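Local coordinates for pyruvate kinase (Toxoplasma gondii, PDB 3GG8), which catalyses the last step of glycolysis, the transfer of a phosphoryl group from phosphoenolpyruvate to ADP, giving pyruvate and ATP, at residues F229-A233 against N264-I268; R251-E257 against A272-A278. One frame throughout, in Å; residues are numbered along the deposited sequence.

Contact 1 of 2, residues F229-A233 against N264-I268; sequences FVQSA and NFDEI
Ala233 and Ile268 bring two outer elements of the pyruvate kinase (beta/alpha)8 barrel together: the loop that leaves strand 224-227 for helix 233-243, and the first turn of helix 265-271, one of the helices between strands 251-256 and 275-278. The CA atoms of Ala233 and Ile268 are 4.4 Å apart.

The apolar part runs along Ile268. Its CG1 branch, placed beside its own backbone N and anti to the carbonyl carbon (chi1 -68°), reaches toward the loop although CB does not point there. Ile268 CG1 lies 3.8 Å from Ala233 N, over the peptide that links Ser232 to Ala233, while Ile268 CD1 extends to 4.1 Å from Val230 CG1. The Val230 and Ile268 side chains pass alongside one another, pointing opposite ways, and both also rest on Pro254 of the neighbouring strand.

Polar contact is confined to one side-chain-to-backbone bond. Asn264, at the N-cap position of the helix, makes no capping bond with its side chain; it gives ND2 to Gln231 O at 2.9 Å instead. The donor lies in the carbonyl plane, but the N-H...O angle of 144° shows a bent bond, and the oxygen is tilted 22° out of the Asn264 amide plane. The backbone N atoms of Gln231 and Ser232 are both held by Asp235 OD2, and the Gln231 amide turns away to Asn258 and Val200.

Toward solvent, Glu267 lies alongside the methyl of Ala233. Its chain is extended beyond CG, and its carboxylate continues to a salt bridge with Arg237 on helix 233-243. The Ala233 methyl thus sits against both backbone and side chain of Glu267, with CB 3.4 Å from Glu267 O.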
loop_
_atom_site.group_PDB
_atom_site.type_symbol
_atom_site.label_atom_id
_atom_site.label_comp_id
_atom_site.label_asym_id
_atom_site.label_seq_id
_atom_site.Cartn_x
_atom_site.Cartn_y
_atom_site.Cartn_z
ATOM N N PHE C 229 2.818 -4.967 41.643
ATOM C CA PHE C 229 1.536 -4.298 41.886
ATOM C C PHE C 229 1.555 -2.778 41.671
ATOM O O PHE C 229 1.092 -2.016 42.530
ATOM C CB PHE C 229 1.048 -4.623 43.315
ATOM C CG PHE C 229 -0.449 -4.727 43.442
ATOM C CD1 PHE C 229 -1.117 -5.877 43.043
ATOM C CD2 PHE C 229 -1.188 -3.686 43.985
ATOM C CE1 PHE C 229 -2.510 -5.981 43.171
ATOM C CE2 PHE C 229 -2.578 -3.789 44.110
ATOM C CZ PHE C 229 -3.230 -4.933 43.704
ATOM N N VAL C 230 2.076 -2.314 40.535
ATOM C CA VAL C 230 2.092 -0.872 40.286
ATOM C C VAL C 230 0.699 -0.399 39.876
ATOM O O VAL C 230 0.092 -0.949 38.947
ATOM C CB VAL C 230 3.153 -0.452 39.246
ATOM C CG1 VAL C 230 2.908 0.979 38.778
ATOM C CG2 VAL C 230 4.554 -0.587 39.835
ATOM N N GLN C 231 0.193 0.609 40.584
ATOM C CA GLN C 231 -1.176 1.060 40.392
ATOM C C GLN C 231 -1.300 2.417 39.696
ATOM O O GLN C 231 -2.377 2.754 39.192
ATOM C CB GLN C 231 -1.924 1.065 41.723
ATOM C CG GLN C 231 -2.217 -0.316 42.254
ATOM C CD GLN C 231 -3.194 -0.292 43.410
ATOM O OE1 GLN C 231 -4.290 -0.859 43.319
ATOM N NE2 GLN C 231 -2.806 0.361 44.509
ATOM N N SER C 232 -0.208 3.189 39.673
ATOM C CA SER C 232 -0.192 4.517 39.036
ATOM C C SER C 232 1.233 4.958 38.691
ATOM O O SER C 232 2.201 4.461 39.265
ATOM C CB SER C 232 -0.816 5.554 39.963
ATOM O OG SER C 232 0.129 6.017 40.907
ATOM N N ALA C 233 1.366 5.918 37.777
ATOM C CA ALA C 233 2.693 6.382 37.372
ATOM C C ALA C 233 3.454 7.128 38.482
ATOM O O ALA C 233 4.673 7.218 38.429
ATOM C CB ALA C 233 2.602 7.222 36.107
ATOM N N ASN C 264 -4.297 2.867 34.335
ATOM C CA ASN C 264 -3.244 3.855 34.227
ATOM C C ASN C 264 -2.073 3.420 33.346
ATOM O O ASN C 264 -1.018 4.063 33.388
ATOM C CB ASN C 264 -2.768 4.303 35.618
ATOM C CG ASN C 264 -3.885 4.914 36.448
ATOM O OD1 ASN C 264 -4.481 5.916 36.065
ATOM N ND2 ASN C 264 -4.176 4.307 37.580
ATOM N N PHE C 265 -2.265 2.372 32.529
ATOM C CA PHE C 265 -1.149 1.772 31.782
ATOM C C PHE C 265 -0.291 2.729 30.958
ATOM O O PHE C 265 0.930 2.614 30.974
ATOM C CB PHE C 265 -1.576 0.591 30.893
ATOM C CG PHE C 265 -0.409 -0.074 30.188
ATOM C CD1 PHE C 265 0.449 -0.928 30.883
ATOM C CD2 PHE C 265 -0.139 0.191 28.837
ATOM C CE1 PHE C 265 1.553 -1.524 30.232
ATOM C CE2 PHE C 265 0.962 -0.413 28.174
ATOM C CZ PHE C 265 1.807 -1.261 28.874
ATOM N N ASP C 266 -0.918 3.646 30.219
ATOM C CA ASP C 266 -0.177 4.516 29.304
ATOM C C ASP C 266 0.783 5.454 30.039
ATOM O O ASP C 266 1.928 5.624 29.623
ATOM C CB ASP C 266 -1.133 5.289 28.395
ATOM C CG ASP C 266 -1.833 4.383 27.375
ATOM O OD1 ASP C 266 -1.183 3.512 26.777
ATOM O OD2 ASP C 266 -3.043 4.544 27.160
ATOM N N GLU C 267 0.319 6.039 31.139
ATOM C CA GLU C 267 1.152 6.905 31.963
ATOM C C GLU C 267 2.233 6.084 32.698
ATOM O O GLU C 267 3.377 6.539 32.838
ATOM C CB GLU C 267 0.280 7.712 32.931
ATOM C CG GLU C 267 0.965 8.933 33.604
ATOM C CD GLU C 267 0.171 9.486 34.815
ATOM O OE1 GLU C 267 -0.966 9.007 35.065
ATOM O OE2 GLU C 267 0.691 10.380 35.524
ATOM N N ILE C 268 1.882 4.878 33.144
ATOM C CA ILE C 268 2.870 3.951 33.717
ATOM C C ILE C 268 3.970 3.615 32.688
ATOM O O ILE C 268 5.154 3.763 32.966
ATOM C CB ILE C 268 2.204 2.661 34.248
ATOM C CG1 ILE C 268 1.330 2.962 35.468
ATOM C CG2 ILE C 268 3.247 1.583 34.569
ATOM C CD1 ILE C 268 0.318 1.848 35.786
#

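Contact 2 of 2, residues R251-E257 against A272-A278; sequences RIIPKIE and ADGIMIA
Asp273 OD2 accepts the backbone N-H of Ile252 at 2.8 Å through its anti lone pair, in a nearly straight bond (170°). Ile252 O in turn receives Asp273 N at 3.0 Å, so one residue of 272-278 satisfies both the donor and the acceptor of Ile252. The Arg251 CD methylene lies against the carboxylate, but no guanidinium N-H points at it; Arg251 NH1 bonds to Arg248 O.

Pro254 has no N-H to give, and its CD packs tightly against Ala272 CB at 3.4 Å. Beyond it the parallel ladder takes over: Met276 N donates to Pro254 O at 2.9 Å, Met276 O accepts Ile256 N at 3.0 Å with the donor almost on the C=O axis (178°), and Ala278 N reaches Ile256 O in a weak bond. Both polar backbone atoms of Met276 are therefore used by alternate residues of strand 251-256. Lys255, bridged with Met276, sends its N-H and C=O the other way, to Ala227 and Val230.

On the Lys255 face, Met276 runs beside the lysine chain, with SD 3.7 Å from Lys255 CG. The Lys255 ammonium continues to Asp101 and Ser228. On the other face, the Ile256 and Ile275 side chains cross at an angle, with Ile256 CG1 4.0 Å from Ile275 CG2.

Five N-H donors thus find acceptors across the contact, two through Asp273 ahead of the strand and three, one weak, along the ladder. Strands 251-256 and 275-278, inclined at 22°, are joined by a right-handed beta-alpha-beta crossover, the repeating unit of the closed parallel (beta/alpha)8, or TIM, barrel.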
loop_
_atom_site.group_PDB
_atom_site.type_symbol
_atom_site.label_atom_id
_atom_site.label_comp_id
_atom_site.label_asym_id
_atom_site.label_seq_id
_atom_site.Cartn_x
_atom_site.Cartn_y
_atom_site.Cartn_z
ATOM N N ARG C 251 17.175 0.385 35.834
ATOM C CA ARG C 251 15.974 0.562 35.039
ATOM C C ARG C 251 14.745 -0.001 35.778
ATOM O O ARG C 251 14.847 -1.005 36.485
ATOM C CB ARG C 251 16.164 -0.094 33.667
ATOM C CG ARG C 251 17.260 0.572 32.795
ATOM C CD ARG C 251 17.024 2.073 32.582
ATOM N NE ARG C 251 18.193 2.770 32.023
ATOM C CZ ARG C 251 19.075 3.453 32.754
ATOM N NH1 ARG C 251 18.912 3.538 34.067
ATOM N NH2 ARG C 251 20.115 4.053 32.181
ATOM N N ILE C 252 13.607 0.679 35.625
ATOM C CA ILE C 252 12.379 0.371 36.357
ATOM C C ILE C 252 11.380 -0.388 35.490
ATOM O O ILE C 252 11.029 0.069 34.401
ATOM C CB ILE C 252 11.731 1.670 36.930
ATOM C CG1 ILE C 252 12.745 2.429 37.792
ATOM C CG2 ILE C 252 10.481 1.356 37.793
ATOM C CD1 ILE C 252 12.269 3.800 38.214
ATOM N N ILE C 253 10.931 -1.545 35.983
ATOM C CA ILE C 253 10.009 -2.421 35.237
ATOM C C ILE C 253 8.736 -2.669 36.055
ATOM O O ILE C 253 8.658 -3.649 36.794
ATOM C CB ILE C 253 10.655 -3.795 34.877
ATOM C CG1 ILE C 253 11.986 -3.632 34.126
ATOM C CG2 ILE C 253 9.650 -4.692 34.116
ATOM C CD1 ILE C 253 11.865 -3.007 32.707
ATOM N N PRO C 254 7.743 -1.773 35.948
ATOM C CA PRO C 254 6.505 -1.956 36.698
ATOM C C PRO C 254 5.794 -3.260 36.325
ATOM O O PRO C 254 5.772 -3.645 35.147
ATOM C CB PRO C 254 5.651 -0.755 36.269
ATOM C CG PRO C 254 6.615 0.244 35.789
ATOM C CD PRO C 254 7.713 -0.534 35.152
ATOM N N LYS C 255 5.248 -3.927 37.339
ATOM C CA LYS C 255 4.446 -5.124 37.153
ATOM C C LYS C 255 2.959 -4.732 37.147
ATOM O O LYS C 255 2.466 -4.072 38.076
ATOM C CB LYS C 255 4.749 -6.152 38.258
ATOM C CG LYS C 255 6.126 -6.816 38.128
ATOM C CD LYS C 255 6.553 -7.597 39.377
ATOM C CE LYS C 255 5.676 -8.787 39.632
ATOM N NZ LYS C 255 6.243 -9.539 40.795
ATOM N N ILE C 256 2.264 -5.107 36.077
ATOM C CA ILE C 256 0.855 -4.759 35.940
ATOM C C ILE C 256 0.097 -5.979 36.406
ATOM O O ILE C 256 0.218 -7.048 35.792
ATOM C CB ILE C 256 0.451 -4.371 34.485
ATOM C CG1 ILE C 256 1.368 -3.276 33.907
ATOM C CG2 ILE C 256 -1.062 -3.966 34.395
ATOM C CD1 ILE C 256 1.379 -1.916 34.648
ATOM N N GLU C 257 -0.654 -5.809 37.500
ATOM C CA GLU C 257 -1.308 -6.913 38.209
ATOM C C GLU C 257 -2.788 -6.700 38.539
ATOM O O GLU C 257 -3.466 -7.658 38.927
ATOM C CB GLU C 257 -0.580 -7.236 39.511
ATOM C CG GLU C 257 0.942 -7.234 39.431
ATOM C CD GLU C 257 1.576 -7.943 40.596
ATOM O OE1 GLU C 257 2.611 -7.482 41.092
ATOM O OE2 GLU C 257 1.041 -8.977 41.021
ATOM N N ALA C 272 8.126 4.448 32.699
ATOM C CA ALA C 272 8.897 3.241 32.958
ATOM C C ALA C 272 9.942 2.980 31.890
ATOM O O ALA C 272 9.911 3.585 30.808
ATOM C CB ALA C 272 7.969 2.060 33.040
ATOM N N ASP C 273 10.852 2.057 32.198
ATOM C CA ASP C 273 11.852 1.610 31.249
ATOM C C ASP C 273 11.393 0.334 30.515
ATOM O O ASP C 273 12.021 -0.116 29.560
ATOM C CB ASP C 273 13.194 1.442 31.964
ATOM C CG ASP C 273 13.670 2.746 32.599
ATOM O OD1 ASP C 273 13.829 3.745 31.855
ATOM O OD2 ASP C 273 13.865 2.793 33.839
ATOM N N GLY C 274 10.261 -0.213 30.947
ATOM C CA GLY C 274 9.711 -1.445 30.373
ATOM C C GLY C 274 8.636 -1.980 31.295
ATOM O O GLY C 274 8.423 -1.433 32.378
ATOM N N ILE C 275 7.966 -3.044 30.867
ATOM C CA ILE C 275 6.787 -3.564 31.565
ATOM C C ILE C 275 6.919 -5.070 31.819
ATOM O O ILE C 275 7.489 -5.801 30.997
ATOM C CB ILE C 275 5.460 -3.253 30.751
ATOM C CG1 ILE C 275 5.133 -1.744 30.730
ATOM C CG2 ILE C 275 4.247 -4.113 31.226
ATOM C CD1 ILE C 275 5.017 -1.063 32.120
ATOM N N MET C 276 6.405 -5.522 32.963
ATOM C CA MET C 276 6.209 -6.945 33.199
ATOM C C MET C 276 4.703 -7.216 33.331
ATOM O O MET C 276 4.019 -6.598 34.156
ATOM C CB MET C 276 7.004 -7.425 34.421
ATOM C CG MET C 276 6.836 -8.915 34.713
ATOM S SD MET C 276 7.683 -9.535 36.163
ATOM C CE MET C 276 9.392 -9.019 35.876
ATOM N N ILE C 277 4.183 -8.087 32.467
ATOM C CA ILE C 277 2.782 -8.470 32.475
ATOM C C ILE C 277 2.607 -9.727 33.347
ATOM O O ILE C 277 3.098 -10.804 32.999
ATOM C CB ILE C 277 2.281 -8.755 31.031
ATOM C CG1 ILE C 277 2.548 -7.564 30.105
ATOM C CG2 ILE C 277 0.784 -9.189 31.017
ATOM C CD1 ILE C 277 2.297 -7.867 28.643
ATOM N N ALA C 278 1.936 -9.579 34.490
ATOM C CA ALA C 278 1.677 -10.693 35.399
ATOM C C ALA C 278 0.279 -11.234 35.136
ATOM O O ALA C 278 -0.687 -10.822 35.801
ATOM C CB ALA C 278 1.813 -10.247 36.855
#

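How the contacts relate
Contact 2 is the inner layer, its centre about 7 Å from the chain centre and without an exposed residue; contact 1, whose centre is about 16 Å from it, is only partly buried, and its Glu267 opens to solvent. The inner contact is mainly backbone hydrogen bonding between adjacent strands, the outer one mostly apolar packing of methyl and methylene groups with a single side-chain amide bond. They adjoin directly: Val230 CG2 packs on Pro254 CB at 3.7 Å, Phe229 N is a probable donor to Glu257 OE1, and Phe265 CE1 packs on Ile275 CG1. Because helix 265-271 runs into strand 275-278, segments 264-268 and 272-278 lie close together on one continuous piece of chain, facing 229-233 outside and 251-257 within.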